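Local atomic coordinates of Lin2891 protein (Listeria innocua, PDB entry 3DB0), a protein that probably binds FMN and may act as a pyridoxamine 5'-phosphate oxidase. Residues 87-90 with 91-94; 95-98 with 99-103. All blocks are in the same frame, centred on the assembly; numbering follows the deposited sequence. Where two conformers were deposited one is given.

Both contacts are local and lie on helix 90-100, which follows strand 77-86 near the surface of the antiparallel barrel. Contact 1 (87-90 with 91-94) holds the start of the helix and contact 2 (95-98 with 99-103) its end. Their centres are about 12 Å apart, and each lies about 15 Å from the centre of the chain. Contact 1 is a surface contact beside strands 43-49 and 113-126. Contact 2 is partly buried and reaches the second subunit, another copy of the protein. The two adjoin in sequence and do not touch otherwise. A polar side chain serves the backbone in each: Asp89 accepts at the start, Ser101 donates at the end.

Contact 1: residues 87-90 with 91-94; sequences EEDE and SIKE
Asp89 OD1 is gripped by three groups of the first helical turn. Ile92 N donates to Asp89 OD1 at 3.1 Å, with an N-H...O angle of 145°. That donor meets the oxygen from above the carboxylate plane. Ser91 N lies 2.8 Å from Asp89 OD1, but the bond is weak because it is strongly bent. Ser91 OG also donates to Asp89 OD1, at a very short distance whose exact value is doubtful. Asp89 CG stands anti to its own backbone N (chi1 -178°), which swings the carboxylate over the amides of the first turn. Its negative charge probably interacts favourably with the positive end of the helix dipole.

The backbone continues the pattern. Asp89 O accepts from Lys93 N at 3.0 Å, and Glu90 O accepts from Glu94 N. Before the helix, Asp89 N donates to the anti lone pair of Glu87 OE2 at 2.9 Å. This holds the Glu87 carboxylate beside the turn.

The bent Glu87 chain then crosses Ile92 at about a right angle. Glu87 CG lies 3.8 Å from Ile92 CG2, and the carboxylate runs past Ile92 CD1. Both residues also pack on Tyr45 of strand 43-49, and Glu87 touches Val115 and Lys117 of strand 113-126. Lys93 runs back past Glu87, with Lys93 CD 3.4 Å from Glu87 O. A bend at chi3 (59°) then turns its end to Glu90, where Lys93 NZ forms a salt bridge of 3.2 Å with Glu90 OE2. The ammonium sits above the carboxylate plane.

This packing and the salt bridge lie beside the cap itself. Asp89 OD1, accepting from Ser91 N and Ile92 N, makes an aspartate N-cap at the start of the helix that follows strand 77-86.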
ATOM      1  N   GLU B  87      -9.729  11.657 -17.926  1.00 24.82           N
ATOM      2  CA  GLU B  87      -9.702  10.565 -18.900  1.00 24.15           C
ATOM      3  C   GLU B  87     -11.060  10.421 -19.508  1.00 21.95           C
ATOM      4  O   GLU B  87     -12.040  10.303 -18.798  1.00 25.74           O
ATOM      5  CB  GLU B  87      -9.305   9.238 -18.237  1.00 25.21           C
ATOM      6  CG  GLU B  87      -9.262   8.064 -19.205  1.00 27.45           C
ATOM      7  CD  GLU B  87      -8.343   8.314 -20.359  1.00 28.50           C
ATOM      8  OE1 GLU B  87      -7.162   8.594 -20.102  1.00 29.45           O
ATOM      9  OE2 GLU B  87      -8.783   8.232 -21.533  1.00 28.58           O
ATOM     10  N   GLU B  88     -11.095  10.391 -20.828  1.00 26.80           N
ATOM     11  CA  GLU B  88     -12.362  10.328 -21.584  1.00 28.88           C
ATOM     12  C   GLU B  88     -12.621   8.983 -22.202  1.00 28.11           C
ATOM     13  O   GLU B  88     -13.720   8.712 -22.660  1.00 25.77           O
ATOM     14  CB  GLU B  88     -12.386  11.431 -22.672  1.00 32.23           C
ATOM     15  CG  GLU B  88     -12.456  12.881 -22.103  1.00 38.23           C
ATOM     16  CD  GLU B  88     -12.392  13.969 -23.180  1.00 44.95           C
ATOM     17  OE1 GLU B  88     -12.462  13.667 -24.388  1.00 45.22           O
ATOM     18  OE2 GLU B  88     -12.256  15.147 -22.812  1.00 54.19           O
ATOM     19  N   ASP B  89     -11.610   8.130 -22.214  1.00 27.79           N
ATOM     20  CA  ASP B  89     -11.759   6.778 -22.795  1.00 27.66           C
ATOM     21  C   ASP B  89     -12.428   5.902 -21.746  1.00 24.62           C
ATOM     22  O   ASP B  89     -11.897   5.661 -20.671  1.00 22.62           O
ATOM     23  CB  ASP B  89     -10.394   6.205 -23.226  1.00 24.91           C
ATOM     24  CG  ASP B  89     -10.480   4.829 -23.881  1.00 24.99           C
ATOM     25  OD1 ASP B  89     -11.067   3.852 -23.337  1.00 25.75           O
ATOM     26  OD2 ASP B  89      -9.842   4.679 -24.921  1.00 26.56           O
ATOM     27  N   GLU B  90     -13.627   5.486 -22.096  1.00 24.47           N
ATOM     28  CA  GLU B  90     -14.473   4.730 -21.220  1.00 25.52           C
ATOM     29  C   GLU B  90     -13.896   3.383 -20.872  1.00 24.61           C
ATOM     30  O   GLU B  90     -14.165   2.868 -19.798  1.00 25.80           O
ATOM     31  CB  GLU B  90     -15.852   4.566 -21.832  1.00 26.20           C
ATOM     32  CG  GLU B  90     -16.708   5.814 -21.788  1.00 32.76           C
ATOM     33  CD  GLU B  90     -17.184   6.157 -20.393  1.00 45.69           C
ATOM     34  OE1 GLU B  90     -17.196   5.256 -19.501  1.00 48.75           O
ATOM     35  OE2 GLU B  90     -17.589   7.328 -20.211  1.00 50.86           O
ATOM     36  N   SER B  91     -13.163   2.777 -21.796  1.00 22.42           N
ATOM     37  CA  SER B  91     -12.547   1.487 -21.488  1.00 22.95           C
ATOM     38  C   SER B  91     -11.428   1.680 -20.439  1.00 24.76           C
ATOM     39  O   SER B  91     -11.209   0.831 -19.594  1.00 23.81           O
ATOM     40  CB  SER B  91     -11.986   0.808 -22.741  1.00 23.56           C
ATOM     41  OG  SER B  91     -10.827   1.438 -23.216  1.00 22.93           O
ATOM     42  N   ILE B  92     -10.734   2.811 -20.489  1.00 24.44           N
ATOM     43  CA  ILE B  92      -9.650   3.079 -19.519  1.00 25.61           C
ATOM     44  C   ILE B  92     -10.281   3.391 -18.161  1.00 26.70           C
ATOM     45  O   ILE B  92      -9.831   2.915 -17.118  1.00 25.04           O
ATOM     46  CB  ILE B  92      -8.717   4.242 -19.958  1.00 26.67           C
ATOM     47  CG1 ILE B  92      -7.885   3.849 -21.175  1.00 27.27           C
ATOM     48  CG2 ILE B  92      -7.791   4.609 -18.808  1.00 20.52           C
ATOM     49  CD1 ILE B  92      -6.996   5.017 -21.774  1.00 24.64           C
ATOM     50  N   LYS B  93     -11.376   4.137 -18.180  1.00 25.93           N
ATOM     51  CA  LYS B  93     -12.056   4.455 -16.932  1.00 28.64           C
ATOM     52  C   LYS B  93     -12.556   3.202 -16.223  1.00 27.15           C
ATOM     53  O   LYS B  93     -12.461   3.118 -15.009  1.00 24.46           O
ATOM     54  CB  LYS B  93     -13.249   5.383 -17.165  1.00 29.23           C
ATOM     55  CG  LYS B  93     -12.838   6.801 -17.616  1.00 35.47           C
ATOM     56  CD  LYS B  93     -14.050   7.612 -18.025  1.00 38.72           C
ATOM     57  CE  LYS B  93     -15.026   7.743 -16.892  1.00 42.97           C
ATOM     58  NZ  LYS B  93     -16.315   8.267 -17.401  1.00 46.31           N
ATOM     59  N   GLU B  94     -13.129   2.282 -16.995  1.00 24.10           N
ATOM     60  CA  GLU B  94     -13.729   1.026 -16.468  1.00 26.65           C
ATOM     61  C   GLU B  94     -12.660   0.097 -15.964  1.00 27.21           C
ATOM     62  O   GLU B  94     -12.815  -0.567 -14.934  1.00 25.60           O
ATOM     63  CB  GLU B  94     -14.540   0.304 -17.544  1.00 25.01           C
ATOM     64  CG  GLU B  94     -15.109  -1.080 -17.101  1.00 34.20           C
ATOM     65  CD  GLU B  94     -16.106  -0.970 -15.971  1.00 35.65           C
ATOM     66  OE1 GLU B  94     -16.734   0.091 -15.883  1.00 46.70           O
ATOM     67  OE2 GLU B  94     -16.263  -1.927 -15.167  1.00 35.98           O
TER

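Contact 2: residues 95-98 with 99-103; sequences RIWE and NISKD
Trp97 O accepts two bonds, both from Ser101. Ser101 N donates at 2.9 Å to Trp97 O, as in a regular helical turn. Ser101 OG adds a second bond of 2.8 Å to Trp97 O, coming from above the carbonyl plane. Chi1 of 66° turns the hydroxyl back toward the preceding turn, where it reaches Trp97 O. Trp97 CG stands anti to its backbone N (chi1 169°), which brings the indole face under Ser101, one turn on. Ser101 CB makes a CH-pi contact, 4.2 Å from the centroid of the six-membered ring of Trp97 and 8° off the ring normal. Ser101 OG lies over the ring too, 3.9 Å from Trp97 CE2.

Trp97 NE1 donates to Glu108 O, and the rings of Phe105 and Phe113 meet the indole at steep angles.

The preceding turn is closed by ordinary helix bonds. Asn99 N donates to Arg95 O, and Ile100 N to Ile96 O at 2.8 Å. Ile96 CG2 meets Ile100 CG1 at 4.1 Å. Ile96 rests on Leu38, Phe113 and Val115, while Ile100 packs on Trp104 of the second subunit. Asp103 O bonds to Lys54 NZ, and Asp103 OD2 to Thr36 N, both of the second subunit.

Ser101 is the first residue to leave helical angles. Lys102 folds back through bends at chi3 and chi4. Lys102 NZ donates to Asn99 O at 3.0 Å, and its positive charge would suit the negative end of the helix dipole. Polar side chains therefore serve two carbonyls as the helix ends, while the indole is held by its N-H bond and packed on one face by Ser101.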
ATOM      1  N   ARG B  95     -11.549   0.065 -16.681  1.00 27.12           N
ATOM      2  CA  ARG B  95     -10.431  -0.735 -16.252  1.00 28.00           C
ATOM      3  C   ARG B  95      -9.866  -0.257 -14.896  1.00 27.43           C
ATOM      4  O   ARG B  95      -9.613  -1.045 -14.032  1.00 26.23           O
ATOM      5  CB  ARG B  95      -9.349  -0.729 -17.322  1.00 29.52           C
ATOM      6  CG  ARG B  95      -8.144  -1.553 -16.944  1.00 33.03           C
ATOM      7  CD  ARG B  95      -8.548  -2.953 -16.555  1.00 36.10           C
ATOM      8  NE  ARG B  95      -9.136  -3.719 -17.665  1.00 44.98           N
ATOM      9  CZ  ARG B  95      -8.410  -4.407 -18.547  1.00 45.17           C
ATOM     10  NH1 ARG B  95      -7.080  -4.424 -18.455  1.00 47.64           N
ATOM     11  NH2 ARG B  95      -9.002  -5.067 -19.521  1.00 43.33           N
ATOM     12  N   ILE B  96      -9.608   1.034 -14.766  1.00 24.35           N
ATOM     13  CA  ILE B  96      -9.141   1.624 -13.553  1.00 24.04           C
ATOM     14  C   ILE B  96     -10.184   1.358 -12.433  1.00 24.16           C
ATOM     15  O   ILE B  96      -9.823   1.015 -11.308  1.00 24.92           O
ATOM     16  CB  ILE B  96      -8.909   3.118 -13.714  1.00 26.27           C
ATOM     17  CG1 ILE B  96      -7.750   3.445 -14.726  1.00 28.97           C
ATOM     18  CG2 ILE B  96      -8.706   3.795 -12.356  1.00 24.84           C
ATOM     19  CD1 ILE B  96      -6.460   2.846 -14.369  1.00 34.68           C
ATOM     20  N   TRP B  97     -11.475   1.525 -12.744  1.00 23.39           N
ATOM     21  CA  TRP B  97     -12.543   1.290 -11.773  1.00 21.32           C
ATOM     22  C   TRP B  97     -12.448  -0.131 -11.216  1.00 24.82           C
ATOM     23  O   TRP B  97     -12.507  -0.367 -10.005  1.00 22.90           O
ATOM     24  CB  TRP B  97     -13.940   1.596 -12.387  1.00 24.68           C
ATOM     25  CG  TRP B  97     -15.108   1.147 -11.547  1.00 26.84           C
ATOM     26  CD1 TRP B  97     -15.999   0.141 -11.852  1.00 30.90           C
ATOM     27  CD2 TRP B  97     -15.497   1.628 -10.232  1.00 28.62           C
ATOM     28  NE1 TRP B  97     -16.918   0.000 -10.838  1.00 35.51           N
ATOM     29  CE2 TRP B  97     -16.626   0.885  -9.830  1.00 25.02           C
ATOM     30  CE3 TRP B  97     -15.022   2.618  -9.379  1.00 27.30           C
ATOM     31  CZ2 TRP B  97     -17.270   1.112  -8.617  1.00 33.32           C
ATOM     32  CZ3 TRP B  97     -15.666   2.812  -8.157  1.00 31.13           C
ATOM     33  CH2 TRP B  97     -16.755   2.070  -7.796  1.00 30.56           C
ATOM     34  N   GLU B  98     -12.273  -1.087 -12.113  1.00 26.97           N
ATOM     35  CA  GLU B  98     -12.205  -2.492 -11.759  1.00 26.44           C
ATOM     36  C   GLU B  98     -10.957  -2.802 -10.948  1.00 28.96           C
ATOM     37  O   GLU B  98     -10.976  -3.650 -10.058  1.00 29.19           O
ATOM     38  CB  GLU B  98     -12.280  -3.364 -13.038  1.00 29.88           C
ATOM     39  CG  GLU B  98     -13.660  -3.382 -13.625  1.00 26.25           C
ATOM     40  CD  GLU B  98     -13.756  -4.056 -14.970  1.00 33.38           C
ATOM     41  OE1 GLU B  98     -12.791  -4.731 -15.383  1.00 45.27           O
ATOM     42  OE2 GLU B  98     -14.789  -3.862 -15.626  1.00 31.96           O
ATOM     43  N   ASN B  99      -9.866  -2.112 -11.239  0.50 29.09           N
ATOM     44  CA  ASN B  99      -8.641  -2.334 -10.474  0.50 30.24           C
ATOM     45  C   ASN B  99      -8.780  -1.751  -9.060  0.50 28.65           C
ATOM     46  O   ASN B  99      -8.470  -2.397  -8.066  0.50 26.77           O
ATOM     47  CB  ASN B  99      -7.436  -1.745 -11.183  0.50 29.92           C
ATOM     48  CG  ASN B  99      -6.164  -1.949 -10.410  0.50 30.69           C
ATOM     49  OD1 ASN B  99      -6.082  -1.642  -9.211  0.50 29.64           O
ATOM     50  ND2 ASN B  99      -5.152  -2.459 -11.086  0.50 29.51           N
ATOM     51  N   ILE B 100      -9.319  -0.548  -8.985  1.00 30.14           N
ATOM     52  CA  ILE B 100      -9.530   0.105  -7.690  1.00 30.55           C
ATOM     53  C   ILE B 100     -10.514  -0.644  -6.763  1.00 31.12           C
ATOM     54  O   ILE B 100     -10.287  -0.729  -5.558  1.00 33.81           O
ATOM     55  CB  ILE B 100     -10.078   1.545  -7.909  1.00 33.41           C
ATOM     56  CG1 ILE B 100      -8.999   2.431  -8.501  1.00 44.69           C
ATOM     57  CG2 ILE B 100     -10.528   2.178  -6.626  1.00 46.54           C
ATOM     58  CD1 ILE B 100      -7.762   2.497  -7.687  1.00 42.35           C
ATOM     59  N   SER B 101     -11.614  -1.155  -7.325  1.00 27.06           N
ATOM     60  CA  SER B 101     -12.722  -1.761  -6.558  1.00 25.77           C
ATOM     61  C   SER B 101     -12.685  -3.274  -6.534  1.00 25.58           C
ATOM     62  O   SER B 101     -13.684  -3.942  -6.187  1.00 23.46           O
ATOM     63  CB  SER B 101     -14.069  -1.332  -7.182  1.00 20.90           C
ATOM     64  OG  SER B 101     -14.234  -1.881  -8.489  1.00 23.13           O
ATOM     65  N   LYS B 102     -11.534  -3.832  -6.892  1.00 27.27           N
ATOM     66  CA  LYS B 102     -11.464  -5.276  -7.106  1.00 28.29           C
ATOM     67  C   LYS B 102     -11.878  -6.080  -5.865  1.00 24.38           C
ATOM     68  O   LYS B 102     -12.499  -7.110  -6.001  1.00 27.83           O
ATOM     69  CB  LYS B 102     -10.105  -5.731  -7.628  1.00 30.29           C
ATOM     70  CG  LYS B 102      -8.957  -5.592  -6.627  1.00 41.68           C
ATOM     71  CD  LYS B 102      -7.711  -6.352  -7.118  1.00 46.81           C
ATOM     72  CE  LYS B 102      -6.975  -5.647  -8.246  1.00 52.12           C
ATOM     73  NZ  LYS B 102      -6.280  -4.424  -7.784  1.00 49.92           N
ATOM     74  N   ASP B 103     -11.525  -5.611  -4.673  1.00 26.17           N
ATOM     75  CA  ASP B 103     -11.872  -6.331  -3.443  1.00 24.93           C
ATOM     76  C   ASP B 103     -13.398  -6.494  -3.243  1.00 24.36           C
ATOM     77  O   ASP B 103     -13.830  -7.424  -2.544  1.00 29.92           O
ATOM     78  CB  ASP B 103     -11.276  -5.670  -2.202  1.00 26.36           C
ATOM     79  CG  ASP B 103      -9.791  -5.959  -2.020  1.00 32.59           C
ATOM     80  OD1 ASP B 103      -9.193  -6.727  -2.824  1.00 33.69           O
ATOM     81  OD2 ASP B 103      -9.248  -5.432  -1.021  1.00 36.93           O
TER